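Local structure of SusD superfamily protein (Parabacteroides distasonis, 3OTN) at residues P137-V142 with L149-A154; S273-Y278 with T310-H315. The protein probably binds carbohydrate or related nutrients at the outer membrane. All coordinates share one frame; numbering follows the deposited sequence.

Contact 1: P137-V142 with L149-A154; sequences PKITTV and LQVSRA. With EDO (1,2-ethanediol), chain R.
V151 meets P137 where the loop between helices 108-133 and 156-172, in the helix-rich SusD-type fold, folds back on itself. No direct hydrogen bond joins the two segments. Along 149-154, an inverse gamma turn centred on Q150 leads the chain into the contact. V151 CG2 lies 3.7 Å from both P137 CB and P137 CG, the two side chains crossing at about a right angle. With CG1 anti to the carbonyl carbon (chi1 -64°), CG2 is the branch left to face the proline; I139 CD1 is a loose 4.5 Å from V151 CG2. The CB of S152 points away from 137-142, but the residue's carbonyl oxygen faces the proline: P137 CA lies 3.4 Å from S152 O in a CA-H...O contact. A water links the same oxygen to the K138 amide, accepting from K138 N at 2.9 Å and donating to S152 O at 2.8 Å. R153 adds its CG beside P137 CD, while its guanidinium leaves for N479, T477 and the carbonyl of D135. The A154 methyl packs against the start of the lysine chain, whose NZ forms salt bridges with E158 and E162 of helix 156-172: A154 CB lies 3.7 Å from K138 CB.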
loop_
_atom_site.group_PDB
_atom_site.type_symbol
_atom_site.label_atom_id
_atom_site.label_comp_id
_atom_site.label_asym_id
_atom_site.label_seq_id
_atom_site.Cartn_x
_atom_site.Cartn_y
_atom_site.Cartn_z
ATOM N N PRO A 137 -0.975 16.792 -12.582
ATOM C CA PRO A 137 0.066 17.747 -12.983
ATOM C C PRO A 137 1.480 17.182 -12.958
ATOM O O PRO A 137 1.858 16.497 -12.029
ATOM C CB PRO A 137 -0.088 18.876 -11.958
ATOM C CG PRO A 137 -1.540 18.835 -11.606
ATOM C CD PRO A 137 -1.901 17.406 -11.606
ATOM N N LYS A 138 2.219 17.491 -14.009
ATOM C CA LYS A 138 3.567 17.040 -14.242
ATOM C C LYS A 138 4.523 18.137 -13.767
ATOM O O LYS A 138 4.797 19.070 -14.503
ATOM C CB LYS A 138 3.731 16.781 -15.737
ATOM C CG LYS A 138 5.094 16.244 -16.170
ATOM C CD LYS A 138 5.051 15.766 -17.629
ATOM C CE LYS A 138 4.932 16.868 -18.593
ATOM N NZ LYS A 138 5.026 16.359 -20.003
ATOM N N ILE A 139 5.029 17.993 -12.536
ATOM C CA ILE A 139 5.821 19.004 -11.844
ATOM C C ILE A 139 7.133 18.409 -11.348
ATOM O O ILE A 139 7.141 17.545 -10.462
ATOM C CB ILE A 139 5.048 19.588 -10.633
ATOM C CG1 ILE A 139 3.737 20.228 -11.077
ATOM C CG2 ILE A 139 5.882 20.652 -9.906
ATOM C CD1 ILE A 139 2.816 20.577 -9.922
ATOM N N THR A 140 8.224 18.846 -11.957
ATOM C CA THR A 140 9.568 18.463 -11.550
ATOM C C THR A 140 10.444 19.677 -11.284
ATOM O O THR A 140 11.646 19.516 -11.075
ATOM C CB THR A 140 10.266 17.603 -12.657
ATOM O OG1 THR A 140 10.292 18.336 -13.876
ATOM C CG2 THR A 140 9.521 16.302 -12.884
ATOM N N THR A 141 9.881 20.884 -11.304
ATOM C CA THR A 141 10.668 22.089 -11.064
ATOM C C THR A 141 10.167 22.737 -9.784
ATOM O O THR A 141 9.019 22.545 -9.396
ATOM C CB THR A 141 10.613 23.097 -12.262
ATOM O OG1 THR A 141 9.424 23.874 -12.204
ATOM C CG2 THR A 141 10.652 22.381 -13.583
ATOM N N VAL A 142 11.042 23.502 -9.131
ATOM C CA VAL A 142 10.679 24.191 -7.915
ATOM C C VAL A 142 9.573 25.198 -8.263
ATOM O O VAL A 142 9.515 25.709 -9.398
ATOM C CB VAL A 142 11.916 24.830 -7.211
ATOM C CG1 VAL A 142 12.954 23.713 -6.886
ATOM C CG2 VAL A 142 12.523 25.942 -8.061
ATOM N N LEU A 149 1.213 28.880 -12.128
ATOM C CA LEU A 149 0.887 28.013 -10.998
ATOM C C LEU A 149 -0.472 27.311 -11.133
ATOM O O LEU A 149 -0.680 26.274 -10.491
ATOM C CB LEU A 149 1.022 28.773 -9.662
ATOM C CG LEU A 149 2.488 29.219 -9.387
ATOM C CD1 LEU A 149 2.605 30.092 -8.122
ATOM C CD2 LEU A 149 3.479 28.046 -9.305
ATOM N N GLN A 150 -1.354 27.842 -11.993
ATOM C CA GLN A 150 -2.592 27.168 -12.408
ATOM C C GLN A 150 -2.252 26.064 -13.431
ATOM O O GLN A 150 -2.636 26.122 -14.582
ATOM C CB GLN A 150 -3.622 28.176 -12.969
ATOM C CG GLN A 150 -3.997 29.309 -11.984
ATOM C CD GLN A 150 -5.059 28.914 -10.968
ATOM O OE1 GLN A 150 -6.235 28.999 -11.268
ATOM N NE2 GLN A 150 -4.646 28.502 -9.765
ATOM N N VAL A 151 -1.553 25.026 -12.965
ATOM C CA VAL A 151 -1.129 23.897 -13.821
ATOM C C VAL A 151 -2.330 23.085 -14.323
ATOM O O VAL A 151 -3.427 23.222 -13.800
ATOM C CB VAL A 151 -0.181 22.968 -13.039
ATOM C CG1 VAL A 151 1.114 23.725 -12.678
ATOM C CG2 VAL A 151 -0.848 22.452 -11.729
ATOM N N SER A 152 -2.094 22.245 -15.329
ATOM C CA SER A 152 -3.080 21.333 -15.869
ATOM C C SER A 152 -2.635 19.915 -15.598
ATOM O O SER A 152 -1.461 19.662 -15.351
ATOM C CB SER A 152 -3.196 21.553 -17.369
ATOM O OG SER A 152 -3.581 22.897 -17.594
ATOM N N ARG A 153 -3.583 18.995 -15.651
ATOM C CA ARG A 153 -3.297 17.585 -15.469
ATOM C C ARG A 153 -2.652 17.071 -16.757
ATOM O O ARG A 153 -3.137 17.355 -17.836
ATOM C CB ARG A 153 -4.585 16.802 -15.178
ATOM C CG ARG A 153 -5.355 17.318 -13.961
ATOM C CD ARG A 153 -6.755 16.731 -13.934
ATOM N NE ARG A 153 -6.702 15.302 -13.766
ATOM C CZ ARG A 153 -7.648 14.420 -14.096
ATOM N NH1 ARG A 153 -8.779 14.763 -14.689
ATOM N NH2 ARG A 153 -7.418 13.139 -13.860
ATOM N N ALA A 154 -1.583 16.281 -16.640
ATOM C CA ALA A 154 -0.877 15.750 -17.801
ATOM C C ALA A 154 -1.279 14.270 -17.952
ATOM O O ALA A 154 -1.682 13.619 -16.956
ATOM C CB ALA A 154 0.638 15.896 -17.600
HETATM C C1 EDO R . 14.392 19.257 -9.555
HETATM O O1 EDO R . 14.482 20.672 -9.463
HETATM C C2 EDO R . 14.674 18.824 -10.986
HETATM O O2 EDO R . 13.989 17.601 -11.276
HETATM O O HOH W 1 1.253 19.401 -16.029
#

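Contact 2: S273-Y278 with T310-H315; sequences SGISAY and TNYKGH. With EDO (1,2-ethanediol), chain O.
H315 N donates to G274 O at 2.8 Å, an almost straight bond (176° at the hydrogen) that arrives in the carbonyl plane. As the one hydrogen bond between the two segments, it ties the loop 273-278 to the chain leaving strand 308-312, the central strand of a three-stranded antiparallel sheet in the SusD-family region. With CG anti to the backbone N (chi1 -172°), the H315 imidazole slides beneath the 276-277 peptide: A277 CA stands 3.8 Å above the ring plane, over its centre, and A277 CB is 3.7 Å from H315 NE2. Nearer the backbone, H315 CB approaches S276 O at 3.4 Å; that oxygen is hydrogen-bonded to K318 NZ. Two residues before A277, the I275 side chain crosses that of Y312 at about a right angle, I275 CB being 4.0 Å from Y312 CD2, while I275 CA makes a CA-H...O contact with K313 O at 3.6 Å. Y312 OH is hydrogen-bonded to D346 OD1 and Q342 NE2, both of helix 342-348. At the start of 310-315, N311 ND2 donates to the ethanediol O1, which in turn donates to T310 OG1. Both ring nitrogens of H315 are held beyond the contact, which fixes the ring's rotation: NE2 faces the carbonyl oxygen of D346, consistent with a proton on NE2, leaving ND1 able to accept from S317 OG if the ring is neutral.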
loop_
_atom_site.group_PDB
_atom_site.type_symbol
_atom_site.label_atom_id
_atom_site.label_comp_id
_atom_site.label_asym_id
_atom_site.label_seq_id
_atom_site.Cartn_x
_atom_site.Cartn_y
_atom_site.Cartn_z
ATOM N N SER A 273 -15.761 -1.443 21.849
ATOM C CA SER A 273 -15.801 -2.794 22.454
ATOM C C SER A 273 -15.125 -2.919 23.834
ATOM O O SER A 273 -15.423 -3.842 24.604
ATOM C CB SER A 273 -15.101 -3.776 21.521
ATOM O OG SER A 273 -13.760 -3.351 21.245
ATOM N N GLY A 274 -14.157 -2.054 24.107
ATOM C CA GLY A 274 -13.441 -2.094 25.371
ATOM C C GLY A 274 -12.402 -3.196 25.498
ATOM O O GLY A 274 -11.994 -3.493 26.623
ATOM N N ILE A 275 -11.948 -3.771 24.363
ATOM C CA ILE A 275 -10.920 -4.822 24.382
ATOM C C ILE A 275 -9.484 -4.312 24.538
ATOM O O ILE A 275 -8.580 -5.123 24.693
ATOM C CB ILE A 275 -10.968 -5.745 23.107
ATOM C CG1 ILE A 275 -10.602 -4.984 21.814
ATOM C CG2 ILE A 275 -12.348 -6.449 23.041
ATOM C CD1 ILE A 275 -10.060 -5.907 20.660
ATOM N N SER A 276 -9.298 -2.993 24.468
ATOM C CA SER A 276 -7.990 -2.350 24.387
ATOM C C SER A 276 -7.753 -1.265 25.426
ATOM O O SER A 276 -8.678 -0.834 26.120
ATOM C CB SER A 276 -7.793 -1.724 23.008
ATOM O OG SER A 276 -8.377 -0.450 22.937
ATOM N N ALA A 277 -6.492 -0.832 25.490
ATOM C CA ALA A 277 -6.007 0.242 26.386
ATOM C C ALA A 277 -6.285 1.614 25.793
ATOM O O ALA A 277 -6.166 2.611 26.478
ATOM C CB ALA A 277 -4.483 0.102 26.636
ATOM N N TYR A 278 -6.621 1.669 24.507
ATOM C CA TYR A 278 -6.960 2.938 23.866
ATOM C C TYR A 278 -8.233 3.526 24.479
ATOM O O TYR A 278 -9.092 2.782 24.956
ATOM C CB TYR A 278 -7.172 2.735 22.377
ATOM C CG TYR A 278 -5.922 2.333 21.633
ATOM C CD1 TYR A 278 -4.966 3.287 21.280
ATOM C CD2 TYR A 278 -5.698 1.006 21.262
ATOM C CE1 TYR A 278 -3.791 2.923 20.607
ATOM C CE2 TYR A 278 -4.538 0.628 20.572
ATOM C CZ TYR A 278 -3.581 1.591 20.244
ATOM O OH TYR A 278 -2.430 1.213 19.537
ATOM N N THR A 310 -12.217 -13.272 16.430
ATOM C CA THR A 310 -13.663 -13.294 16.707
ATOM C C THR A 310 -13.980 -13.235 18.203
ATOM O O THR A 310 -15.140 -13.134 18.581
ATOM C CB THR A 310 -14.284 -14.600 16.170
ATOM O OG1 THR A 310 -13.678 -15.703 16.841
ATOM C CG2 THR A 310 -14.076 -14.765 14.683
ATOM N N ASN A 311 -12.965 -13.358 19.058
ATOM C CA ASN A 311 -13.123 -13.164 20.474
ATOM C C ASN A 311 -11.851 -12.538 21.088
ATOM O O ASN A 311 -10.753 -12.617 20.517
ATOM C CB ASN A 311 -13.482 -14.502 21.149
ATOM C CG ASN A 311 -12.318 -15.488 21.153
ATOM O OD1 ASN A 311 -11.280 -15.229 21.747
ATOM N ND2 ASN A 311 -12.499 -16.625 20.499
ATOM N N TYR A 312 -12.017 -11.913 22.243
ATOM C CA TYR A 312 -10.892 -11.341 22.998
ATOM C C TYR A 312 -11.342 -11.221 24.446
ATOM O O TYR A 312 -12.217 -11.975 24.865
ATOM C CB TYR A 312 -10.379 -10.016 22.367
ATOM C CG TYR A 312 -8.904 -9.775 22.613
ATOM C CD1 TYR A 312 -7.932 -10.547 21.986
ATOM C CD2 TYR A 312 -8.472 -8.782 23.510
ATOM C CE1 TYR A 312 -6.548 -10.355 22.253
ATOM C CE2 TYR A 312 -7.104 -8.590 23.774
ATOM C CZ TYR A 312 -6.158 -9.371 23.136
ATOM O OH TYR A 312 -4.835 -9.162 23.417
ATOM N N LYS A 313 -10.652 -10.457 25.266
ATOM C CA LYS A 313 -11.094 -10.196 26.635
ATOM C C LYS A 313 -11.242 -8.694 26.778
ATOM O O LYS A 313 -10.547 -7.935 26.101
ATOM C CB LYS A 313 -10.066 -10.716 27.643
ATOM C CG LYS A 313 -9.712 -12.202 27.494
ATOM C CD LYS A 313 -8.935 -12.753 28.723
ATOM C CE LYS A 313 -8.315 -14.122 28.430
ATOM N NZ LYS A 313 -7.742 -14.781 29.636
ATOM N N GLY A 314 -12.150 -8.269 27.642
ATOM C CA GLY A 314 -12.287 -6.858 27.971
ATOM C C GLY A 314 -11.042 -6.376 28.701
ATOM O O GLY A 314 -10.462 -7.102 29.495
ATOM N N HIS A 315 -10.624 -5.152 28.420
ATOM C CA HIS A 315 -9.416 -4.614 29.049
ATOM C C HIS A 315 -9.763 -4.212 30.501
ATOM O O HIS A 315 -10.856 -3.690 30.724
ATOM C CB HIS A 315 -8.902 -3.415 28.257
ATOM C CG HIS A 315 -7.570 -2.929 28.712
ATOM N ND1 HIS A 315 -7.423 -2.012 29.735
ATOM C CD2 HIS A 315 -6.319 -3.231 28.295
ATOM C CE1 HIS A 315 -6.142 -1.756 29.916
ATOM N NE2 HIS A 315 -5.449 -2.488 29.061
HETATM C C1 EDO O . -16.338 -16.909 19.542
HETATM O O1 EDO O . -14.973 -17.172 19.231
HETATM C C2 EDO O . -17.235 -17.657 18.553
HETATM O O2 EDO O . -17.166 -17.021 17.279
#

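Overall arrangement
Contact 1 and contact 2 lie on opposite sides of the chain's centre, 48 Å apart between centres and about 35 Å between nearest atoms, and they do not touch. They follow one another in series along the chain. Contact 1 falls in the range matching the starch-binding, outer-membrane-associating family, in a loop between two long helices, whereas contact 2 belongs to the range matching the SusD family proper and joins a loop to the exit of a strand. The polar link is solvent-mediated in contact 1, direct in contact 2. Each has an ethanediol nearby, probably from the crystallisation liquor; that of contact 1 is weakly bonded to T140 O and shared with R122 and N94. Neither by itself identifies a carbohydrate site.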